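Local coordinates for pyruvate carboxylase protein (Rhizobium etli, PDB 2QF7) that belongs to the multidomain biotin-dependent carboxylases, combining ATP-grasp, TIM-barrel and biotin-carrier-like modules in one long chain, at residues N239-F244 and S346-Q351; A1090-A1095 and D1155-L1160; R605-D610 and A1022-L1027. All coordinates share one frame; numbering follows the deposited sequence.

Interaction 1 (N239-F244 and S346-Q351)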
loop_
_atom_site.group_PDB
_atom_site.type_symbol
_atom_site.label_atom_id
_atom_site.label_comp_id
_atom_site.label_asym_id
_atom_site.label_seq_id
_atom_site.Cartn_x
_atom_site.Cartn_y
_atom_site.Cartn_z
ATOM N N ASN A 239 20.036 -72.176 10.332
ATOM C CA ASN A 239 18.787 -72.303 9.574
ATOM C C ASN A 239 18.790 -71.232 8.526
ATOM O O ASN A 239 19.087 -70.078 8.838
ATOM C CB ASN A 239 17.547 -72.107 10.460
ATOM C CG ASN A 239 17.484 -73.093 11.608
ATOM O OD1 ASN A 239 17.644 -74.280 11.397
ATOM N ND2 ASN A 239 17.233 -72.601 12.828
ATOM N N VAL A 240 18.462 -71.612 7.288
ATOM C CA VAL A 240 18.237 -70.643 6.213
ATOM C C VAL A 240 16.875 -70.915 5.557
ATOM O O VAL A 240 16.488 -72.075 5.381
ATOM C CB VAL A 240 19.397 -70.671 5.177
ATOM C CG1 VAL A 240 20.746 -70.265 5.853
ATOM C CG2 VAL A 240 19.577 -72.078 4.562
ATOM N N VAL A 241 16.142 -69.856 5.230
ATOM C CA VAL A 241 14.898 -69.968 4.469
ATOM C C VAL A 241 14.936 -68.990 3.305
ATOM O O VAL A 241 15.691 -68.014 3.348
ATOM C CB VAL A 241 13.601 -69.704 5.343
ATOM C CG1 VAL A 241 13.464 -70.752 6.427
ATOM C CG2 VAL A 241 13.551 -68.270 5.926
ATOM N N HIS A 242 14.128 -69.250 2.276
ATOM C CA HIS A 242 13.956 -68.325 1.164
ATOM C C HIS A 242 12.522 -67.769 1.228
ATOM O O HIS A 242 11.598 -68.445 1.710
ATOM C CB HIS A 242 14.213 -69.010 -0.190
ATOM C CG HIS A 242 13.101 -69.918 -0.636
ATOM N ND1 HIS A 242 11.984 -69.457 -1.307
ATOM C CD2 HIS A 242 12.913 -71.253 -0.471
ATOM C CE1 HIS A 242 11.182 -70.472 -1.580
ATOM N NE2 HIS A 242 11.715 -71.570 -1.073
ATOM N N LEU A 243 12.345 -66.551 0.754
ATOM C CA LEU A 243 11.044 -65.911 0.743
ATOM C C LEU A 243 10.682 -65.698 -0.730
ATOM O O LEU A 243 10.129 -64.658 -1.111
ATOM C CB LEU A 243 11.069 -64.585 1.576
ATOM C CG LEU A 243 10.728 -64.711 3.092
ATOM C CD1 LEU A 243 11.651 -65.616 3.865
ATOM C CD2 LEU A 243 10.700 -63.326 3.784
ATOM N N PHE A 244 10.997 -66.707 -1.544
ATOM C CA PHE A 244 10.805 -66.680 -3.007
ATOM C C PHE A 244 11.554 -65.516 -3.643
ATOM O O PHE A 244 12.512 -65.020 -3.057
ATOM C CB PHE A 244 9.320 -66.631 -3.350
ATOM C CG PHE A 244 8.556 -67.774 -2.773
ATOM C CD1 PHE A 244 8.484 -68.975 -3.456
ATOM C CD2 PHE A 244 7.937 -67.649 -1.538
ATOM C CE1 PHE A 244 7.805 -70.042 -2.924
ATOM C CE2 PHE A 244 7.245 -68.743 -0.998
ATOM C CZ PHE A 244 7.183 -69.920 -1.688
ATOM N N SER A 346 10.805 -65.808 16.323
ATOM C CA SER A 346 11.669 -65.346 15.242
ATOM C C SER A 346 10.924 -64.440 14.251
ATOM O O SER A 346 11.555 -63.694 13.492
ATOM C CB SER A 346 12.269 -66.532 14.498
ATOM O OG SER A 346 11.285 -67.244 13.779
ATOM N N GLY A 347 9.589 -64.513 14.251
ATOM C CA GLY A 347 8.779 -63.787 13.282
ATOM C C GLY A 347 8.850 -64.461 11.919
ATOM O O GLY A 347 8.345 -63.921 10.911
ATOM N N VAL A 348 9.517 -65.630 11.875
ATOM C CA VAL A 348 9.719 -66.356 10.625
ATOM C C VAL A 348 9.205 -67.812 10.719
ATOM O O VAL A 348 9.608 -68.561 11.620
ATOM C CB VAL A 348 11.214 -66.401 10.206
ATOM C CG1 VAL A 348 11.364 -66.987 8.779
ATOM C CG2 VAL A 348 11.859 -65.035 10.302
ATOM N N PRO A 349 8.312 -68.206 9.785
ATOM C CA PRO A 349 7.810 -69.584 9.624
ATOM C C PRO A 349 8.894 -70.562 9.141
ATOM O O PRO A 349 9.872 -70.133 8.512
ATOM C CB PRO A 349 6.729 -69.425 8.532
ATOM C CG PRO A 349 6.368 -67.937 8.536
ATOM C CD PRO A 349 7.669 -67.271 8.824
ATOM N N ASN A 350 8.730 -71.861 9.433
ATOM C CA ASN A 350 9.521 -72.876 8.747
ATOM C C ASN A 350 9.241 -72.793 7.247
ATOM O O ASN A 350 8.176 -72.296 6.850
ATOM C CB ASN A 350 9.197 -74.275 9.257
ATOM C CG ASN A 350 9.802 -74.546 10.631
ATOM O OD1 ASN A 350 10.993 -74.290 10.870
ATOM N ND2 ASN A 350 8.992 -75.096 11.529
ATOM N N GLN A 351 10.183 -73.278 6.430
ATOM C CA GLN A 351 10.085 -73.189 4.974
ATOM C C GLN A 351 8.741 -73.703 4.465
ATOM O O GLN A 351 8.133 -73.078 3.637
ATOM C CB GLN A 351 11.210 -73.974 4.279
ATOM C CG GLN A 351 11.329 -73.635 2.800
ATOM C CD GLN A 351 11.734 -72.181 2.600
ATOM O OE1 GLN A 351 12.870 -71.810 2.927
ATOM N NE2 GLN A 351 10.805 -71.345 2.085
HETATM O O HOH W 1 14.677 -73.537 4.019
#
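With chi1 at -166° the Q351 side chain first extends away from its own N, and a bend at chi2 then brings its amide to the backbone of H242. This is the antiparallel sheet of the ATP-grasp part, where the segment 346-351 comes to strand 240-252. V241 and L243 use their backbones to pair with L233 and Q231 of strand 225-234, so H242 turns its N and O the other way, and there the side-chain amide of Q351 bonds to both, as a neighbouring strand's peptide groups would. H242 N donates to Q351 OE1 at 2.9 Å, in the carbonyl plane and on a lone pair. Q351 NE2 returns a bond of 3.0 Å to H242 O, almost straight at 176°, with the acceptor lying in the amide plane. Two bonds therefore fix the amide's rotation. It crosses one face of the H242 imidazole nearly parallel, the planes 9° apart, with NE2 offset toward the rim. Farther along, V241 and V348 meet tip to tip, CG2 of V241 at 3.8 Å from CG1 of V348, and both valines also pack on L233 and I341. A water donates to V240 O and to Q351 OE1, giving OE1 a second donor. The imidazole is also held from within its own strand: F244 N donates to H242 ND1 at 2.9 Å, close to the ring plane.

Interaction 2 (A1090-A1095 and D1155-L1160)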
loop_
_atom_site.group_PDB
_atom_site.type_symbol
_atom_site.label_atom_id
_atom_site.label_comp_id
_atom_site.label_asym_id
_atom_site.label_seq_id
_atom_site.Cartn_x
_atom_site.Cartn_y
_atom_site.Cartn_z
ATOM N N ALA A 1090 17.318 -21.056 -12.188
ATOM C CA ALA A 1090 18.352 -22.015 -12.590
ATOM C C ALA A 1090 17.752 -23.252 -13.254
ATOM O O ALA A 1090 16.709 -23.759 -12.826
ATOM C CB ALA A 1090 19.228 -22.425 -11.398
ATOM N N GLU A 1091 18.427 -23.716 -14.304
ATOM C CA GLU A 1091 18.077 -24.961 -14.987
ATOM C C GLU A 1091 18.756 -26.156 -14.291
ATOM O O GLU A 1091 19.998 -26.214 -14.232
ATOM C CB GLU A 1091 18.473 -24.888 -16.464
ATOM N N PRO A 1092 17.954 -27.121 -13.767
ATOM C CA PRO A 1092 18.554 -28.217 -12.962
ATOM C C PRO A 1092 19.636 -28.992 -13.750
ATOM O O PRO A 1092 20.549 -29.599 -13.156
ATOM C CB PRO A 1092 17.346 -29.104 -12.606
ATOM C CG PRO A 1092 16.147 -28.196 -12.753
ATOM C CD PRO A 1092 16.491 -27.279 -13.899
ATOM N N GLY A 1093 19.540 -28.917 -15.079
ATOM C CA GLY A 1093 20.529 -29.489 -15.986
ATOM C C GLY A 1093 21.973 -29.004 -15.911
ATOM O O GLY A 1093 22.883 -29.817 -15.686
ATOM N N ASN A 1094 22.189 -27.693 -16.096
ATOM C CA ASN A 1094 23.517 -27.205 -16.504
ATOM C C ASN A 1094 24.454 -26.632 -15.456
ATOM O O ASN A 1094 24.049 -26.276 -14.342
ATOM C CB ASN A 1094 23.479 -26.347 -17.789
ATOM C CG ASN A 1094 22.766 -25.027 -17.613
ATOM O OD1 ASN A 1094 23.030 -24.075 -18.349
ATOM N ND2 ASN A 1094 21.841 -24.962 -16.658
ATOM N N ALA A 1095 25.711 -26.506 -15.877
ATOM C CA ALA A 1095 26.849 -26.672 -14.987
ATOM C C ALA A 1095 27.758 -25.521 -14.475
ATOM O O ALA A 1095 28.310 -25.716 -13.386
ATOM C CB ALA A 1095 27.723 -27.815 -15.521
ATOM N N ASP A 1155 14.854 -17.602 -3.408
ATOM C CA ASP A 1155 14.246 -18.902 -3.113
ATOM C C ASP A 1155 15.089 -19.996 -3.730
ATOM O O ASP A 1155 15.838 -19.743 -4.663
ATOM C CB ASP A 1155 12.823 -18.979 -3.681
ATOM C CG ASP A 1155 12.029 -17.739 -3.391
ATOM O OD1 ASP A 1155 11.070 -17.841 -2.599
ATOM O OD2 ASP A 1155 12.383 -16.660 -3.932
ATOM N N ALA A 1156 14.965 -21.214 -3.213
ATOM C CA ALA A 1156 15.670 -22.353 -3.795
ATOM C C ALA A 1156 15.449 -22.313 -5.313
ATOM O O ALA A 1156 14.344 -21.954 -5.769
ATOM C CB ALA A 1156 15.161 -23.654 -3.194
ATOM N N LYS A 1157 16.495 -22.611 -6.085
ATOM C CA LYS A 1157 16.437 -22.640 -7.566
ATOM C C LYS A 1157 16.657 -21.312 -8.295
ATOM O O LYS A 1157 16.903 -21.304 -9.507
ATOM C CB LYS A 1157 15.173 -23.337 -8.100
ATOM C CG LYS A 1157 15.333 -24.808 -8.369
ATOM C CD LYS A 1157 14.031 -25.437 -8.854
ATOM C CE LYS A 1157 13.959 -25.490 -10.371
ATOM N NZ LYS A 1157 12.756 -26.236 -10.868
ATOM N N ASP A 1158 16.578 -20.195 -7.575
ATOM C CA ASP A 1158 16.976 -18.920 -8.150
ATOM C C ASP A 1158 18.417 -18.991 -8.658
ATOM O O ASP A 1158 19.279 -19.637 -8.021
ATOM C CB ASP A 1158 16.755 -17.773 -7.154
ATOM C CG ASP A 1158 15.260 -17.422 -6.989
ATOM O OD1 ASP A 1158 14.458 -17.777 -7.887
ATOM O OD2 ASP A 1158 14.891 -16.809 -5.966
ATOM N N LEU A 1159 18.652 -18.374 -9.825
ATOM C CA LEU A 1159 19.972 -18.355 -10.465
ATOM C C LEU A 1159 20.869 -17.335 -9.811
ATOM O O LEU A 1159 20.594 -16.125 -9.846
ATOM C CB LEU A 1159 19.862 -18.052 -11.956
ATOM C CG LEU A 1159 21.101 -18.174 -12.842
ATOM C CD1 LEU A 1159 21.742 -19.562 -12.757
ATOM C CD2 LEU A 1159 20.714 -17.834 -14.291
ATOM N N LEU A 1160 21.959 -17.818 -9.226
ATOM C CA LEU A 1160 22.827 -16.944 -8.447
ATOM C C LEU A 1160 23.961 -16.358 -9.277
ATOM O O LEU A 1160 24.317 -15.181 -9.110
ATOM C CB LEU A 1160 23.366 -17.666 -7.214
ATOM C CG LEU A 1160 22.314 -18.219 -6.242
ATOM C CD1 LEU A 1160 22.977 -19.108 -5.204
ATOM C CD2 LEU A 1160 21.531 -17.113 -5.568
#
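The backbone N of A1090 donates to K1157 O at 2.7 Å, arriving nearly along the C=O axis (C=O...N angle 174°), while R1088 pairs with L1159 by backbone, so the two chains run past each other in opposite senses. The acceptor belongs to a type II beta turn, D1155 to D1158, which leads into strand 1159-1162 of the biotin-carrier-like domain. K1157 takes the third place of that turn, with the positive phi (86°) such a turn requires there. Its closure is double: D1158 N donates to D1155 O at 3.0 Å, and D1155 N donates back to D1158 OD2 at 2.7 Å, meeting the carboxylate from above its plane, consistent with a firmly held K1157 carbonyl.

Among the side chains, the A1090 methyl is used twice. Its CB lies 3.2 Å from K1157 O, beside the hydrogen-bonded N, and 4.0 Å from L1159 CD1. L1159 also packs on H1097 and L1147, which joins A1090 to the interior of the small domain. Further along the loop the lysine meets P1092 through CE, a loose apolar contact. The bend at chi3 (95°) precedes CE and sets it near P1092; NZ, one bond on, forms a salt bridge with D377. P1092 also touches I375 and K1157 touches Y378, so the contact borders strand 375-380 of the biotin carboxylase part and ties the carrier-like domain to it. Past P1092 the loop turns back, N1094 N donating to E1091 O at 3.2 Å. Where the proline and lysine meet, P1092 CG is 4.2 Å from K1157 CE.

Interaction 3 (R605-D610 and A1022-L1027); sequences RFLTED and AYFYGL
The hydroxyl of Y1023 is gripped by two partners: it is hydrogen-bonded to T608 OG1 at 2.6 Å, and also to NE2 of H499. T608 OG1 approaches at the edge of the phenol, close to the ring plane, while the threonine and tyrosine side chains cross at a slant. Y1023 reaches it because CG stands anti to the backbone N (chi1 178°), which extends the ring toward the 605-610 segment. T608 meets it at the point where the chain leaves helix 599-607 with positive phi (46°). L607 O is also near, 3.3 Å from Y1023 CZ.

Beside this polar pair lies an apolar one: L607 CD2 comes to 3.8 Å from F1024 CZ, obliquely to the ring. One face of the F1024 ring carries Y1023 CD2 over its centre, so the two consecutive aromatics pack on each other, and H499 adds an edge-to-face contact to F1024.

The contact thus joins the end of a helix that follows barrel strand 591-596 to the conserved carboxylase domain. T608 rests on A1008 of helix 999-1012, Y490 of helix 483-497 bonds to Y1023 O, and A1022 packs on L1033 of strand 1032-1036.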
loop_
_atom_site.group_PDB
_atom_site.type_symbol
_atom_site.label_atom_id
_atom_site.label_comp_id
_atom_site.label_asym_id
_atom_site.label_seq_id
_atom_site.Cartn_x
_atom_site.Cartn_y
_atom_site.Cartn_z
ATOM N N ARG A 605 -11.857 -9.899 -29.477
ATOM C CA ARG A 605 -11.002 -8.732 -29.180
ATOM C C ARG A 605 -11.242 -8.157 -27.766
ATOM O O ARG A 605 -10.299 -7.709 -27.110
ATOM C CB ARG A 605 -11.074 -7.659 -30.280
ATOM C CG ARG A 605 -12.341 -6.858 -30.385
ATOM C CD ARG A 605 -12.443 -6.011 -31.727
ATOM N NE ARG A 605 -11.154 -5.514 -32.187
ATOM C CZ ARG A 605 -10.786 -5.367 -33.480
ATOM N NH1 ARG A 605 -9.570 -4.905 -33.759
ATOM N NH2 ARG A 605 -11.595 -5.672 -34.509
ATOM N N PHE A 606 -12.497 -8.159 -27.306
ATOM C CA PHE A 606 -12.824 -7.492 -26.038
ATOM C C PHE A 606 -13.263 -8.436 -24.926
ATOM O O PHE A 606 -13.228 -8.055 -23.739
ATOM C CB PHE A 606 -13.927 -6.433 -26.258
ATOM C CG PHE A 606 -13.478 -5.251 -27.134
ATOM C CD1 PHE A 606 -12.356 -4.506 -26.784
ATOM C CD2 PHE A 606 -14.178 -4.910 -28.296
ATOM C CE1 PHE A 606 -11.929 -3.437 -27.569
ATOM C CE2 PHE A 606 -13.765 -3.823 -29.094
ATOM C CZ PHE A 606 -12.658 -3.089 -28.720
ATOM N N LEU A 607 -13.717 -9.637 -25.291
ATOM C CA LEU A 607 -14.189 -10.584 -24.278
ATOM C C LEU A 607 -13.272 -11.789 -24.123
ATOM O O LEU A 607 -13.552 -12.661 -23.309
ATOM C CB LEU A 607 -15.624 -11.058 -24.600
ATOM C CG LEU A 607 -16.653 -9.944 -24.847
ATOM C CD1 LEU A 607 -18.037 -10.469 -25.314
ATOM C CD2 LEU A 607 -16.752 -9.100 -23.499
ATOM N N THR A 608 -12.177 -11.820 -24.879
ATOM C CA THR A 608 -11.220 -12.962 -24.868
ATOM C C THR A 608 -11.970 -14.329 -24.931
ATOM O O THR A 608 -11.695 -15.244 -24.129
ATOM C CB THR A 608 -10.395 -12.995 -23.616
ATOM O OG1 THR A 608 -10.257 -11.682 -23.043
ATOM C CG2 THR A 608 -8.943 -13.642 -23.878
ATOM N N GLU A 609 -12.884 -14.467 -25.872
ATOM C CA GLU A 609 -13.575 -15.752 -26.090
ATOM C C GLU A 609 -13.883 -16.053 -27.535
ATOM O O GLU A 609 -13.894 -15.141 -28.381
ATOM C CB GLU A 609 -14.838 -15.851 -25.246
ATOM C CG GLU A 609 -15.923 -14.842 -25.595
ATOM C CD GLU A 609 -17.016 -14.775 -24.503
ATOM O OE1 GLU A 609 -16.774 -15.224 -23.372
ATOM O OE2 GLU A 609 -18.093 -14.224 -24.772
ATOM N N ASP A 610 -14.131 -17.343 -27.790
ATOM C CA ASP A 610 -14.218 -17.915 -29.130
ATOM C C ASP A 610 -15.655 -17.854 -29.666
ATOM O O ASP A 610 -16.551 -18.471 -29.082
ATOM C CB ASP A 610 -13.679 -19.365 -29.031
ATOM C CG ASP A 610 -13.682 -20.111 -30.352
ATOM O OD1 ASP A 610 -14.247 -19.638 -31.334
ATOM O OD2 ASP A 610 -13.059 -21.182 -30.391
ATOM N N ALA A 1022 -16.619 -11.789 -12.349
ATOM C CA ALA A 1022 -15.215 -12.234 -12.193
ATOM C C ALA A 1022 -14.404 -11.969 -13.447
ATOM O O ALA A 1022 -13.222 -11.586 -13.355
ATOM C CB ALA A 1022 -15.164 -13.730 -11.838
ATOM N N TYR A 1023 -15.019 -12.139 -14.622
ATOM C CA TYR A 1023 -14.327 -11.816 -15.871
ATOM C C TYR A 1023 -13.866 -10.332 -15.913
ATOM O O TYR A 1023 -12.706 -10.020 -16.238
ATOM C CB TYR A 1023 -15.149 -12.207 -17.129
ATOM C CG TYR A 1023 -14.415 -11.821 -18.359
ATOM C CD1 TYR A 1023 -13.281 -12.544 -18.783
ATOM C CD2 TYR A 1023 -14.737 -10.664 -19.028
ATOM C CE1 TYR A 1023 -12.546 -12.138 -19.890
ATOM C CE2 TYR A 1023 -14.004 -10.238 -20.133
ATOM C CZ TYR A 1023 -12.897 -10.963 -20.547
ATOM O OH TYR A 1023 -12.166 -10.509 -21.638
ATOM N N PHE A 1024 -14.784 -9.423 -15.630
ATOM C CA PHE A 1024 -14.456 -7.969 -15.730
ATOM C C PHE A 1024 -13.754 -7.363 -14.500
ATOM O O PHE A 1024 -12.970 -6.415 -14.649
ATOM C CB PHE A 1024 -15.711 -7.147 -16.012
ATOM C CG PHE A 1024 -16.254 -7.332 -17.397
ATOM C CD1 PHE A 1024 -15.473 -7.027 -18.514
ATOM C CD2 PHE A 1024 -17.530 -7.793 -17.587
ATOM C CE1 PHE A 1024 -15.980 -7.196 -19.822
ATOM C CE2 PHE A 1024 -18.051 -7.945 -18.880
ATOM C CZ PHE A 1024 -17.259 -7.660 -20.001
ATOM N N TYR A 1025 -14.049 -7.898 -13.314
ATOM C CA TYR A 1025 -13.548 -7.319 -12.018
ATOM C C TYR A 1025 -12.752 -8.255 -11.101
ATOM O O TYR A 1025 -12.233 -7.825 -10.064
ATOM C CB TYR A 1025 -14.715 -6.721 -11.237
ATOM C CG TYR A 1025 -15.513 -5.769 -12.082
ATOM C CD1 TYR A 1025 -15.036 -4.485 -12.357
ATOM C CD2 TYR A 1025 -16.711 -6.165 -12.633
ATOM C CE1 TYR A 1025 -15.775 -3.605 -13.199
ATOM C CE2 TYR A 1025 -17.435 -5.339 -13.432
ATOM C CZ TYR A 1025 -16.979 -4.065 -13.706
ATOM O OH TYR A 1025 -17.749 -3.274 -14.510
ATOM N N GLY A 1026 -12.661 -9.536 -11.452
ATOM C CA GLY A 1026 -11.901 -10.493 -10.631
ATOM C C GLY A 1026 -12.646 -10.813 -9.356
ATOM O O GLY A 1026 -13.879 -10.630 -9.277
ATOM N N LEU A 1027 -11.911 -11.257 -8.338
ATOM C CA LEU A 1027 -12.509 -11.606 -7.029
ATOM C C LEU A 1027 -12.137 -10.615 -5.933
ATOM O O LEU A 1027 -10.945 -10.324 -5.736
ATOM C CB LEU A 1027 -12.047 -12.998 -6.573
ATOM C CG LEU A 1027 -12.610 -14.188 -7.364
ATOM C CD1 LEU A 1027 -11.921 -15.513 -6.952
ATOM C CD2 LEU A 1027 -14.119 -14.263 -7.146
#

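In the fold
From the N terminus the three contacts follow in series, none enclosing or crossing another. Interaction 1 comes first, closing a loop of 101 residues between 239-244 and 346-351 within the ATP-grasp part. Interaction 3 then opens at 605-610 and closes 411 residues later at 1022-1027; that long loop includes most of the TIM barrel strands and brings the chain back from the conserved carboxylase part to a helix beside the barrel. Interaction 2 is the last and shortest, 59 residues, and ties the carrier-like domain near the C terminus to the biotin carboxylase part. The centres of interactions 1 and 2 lie about 49 Å apart. The centres of interactions 1 and 3 lie about 68 Å apart.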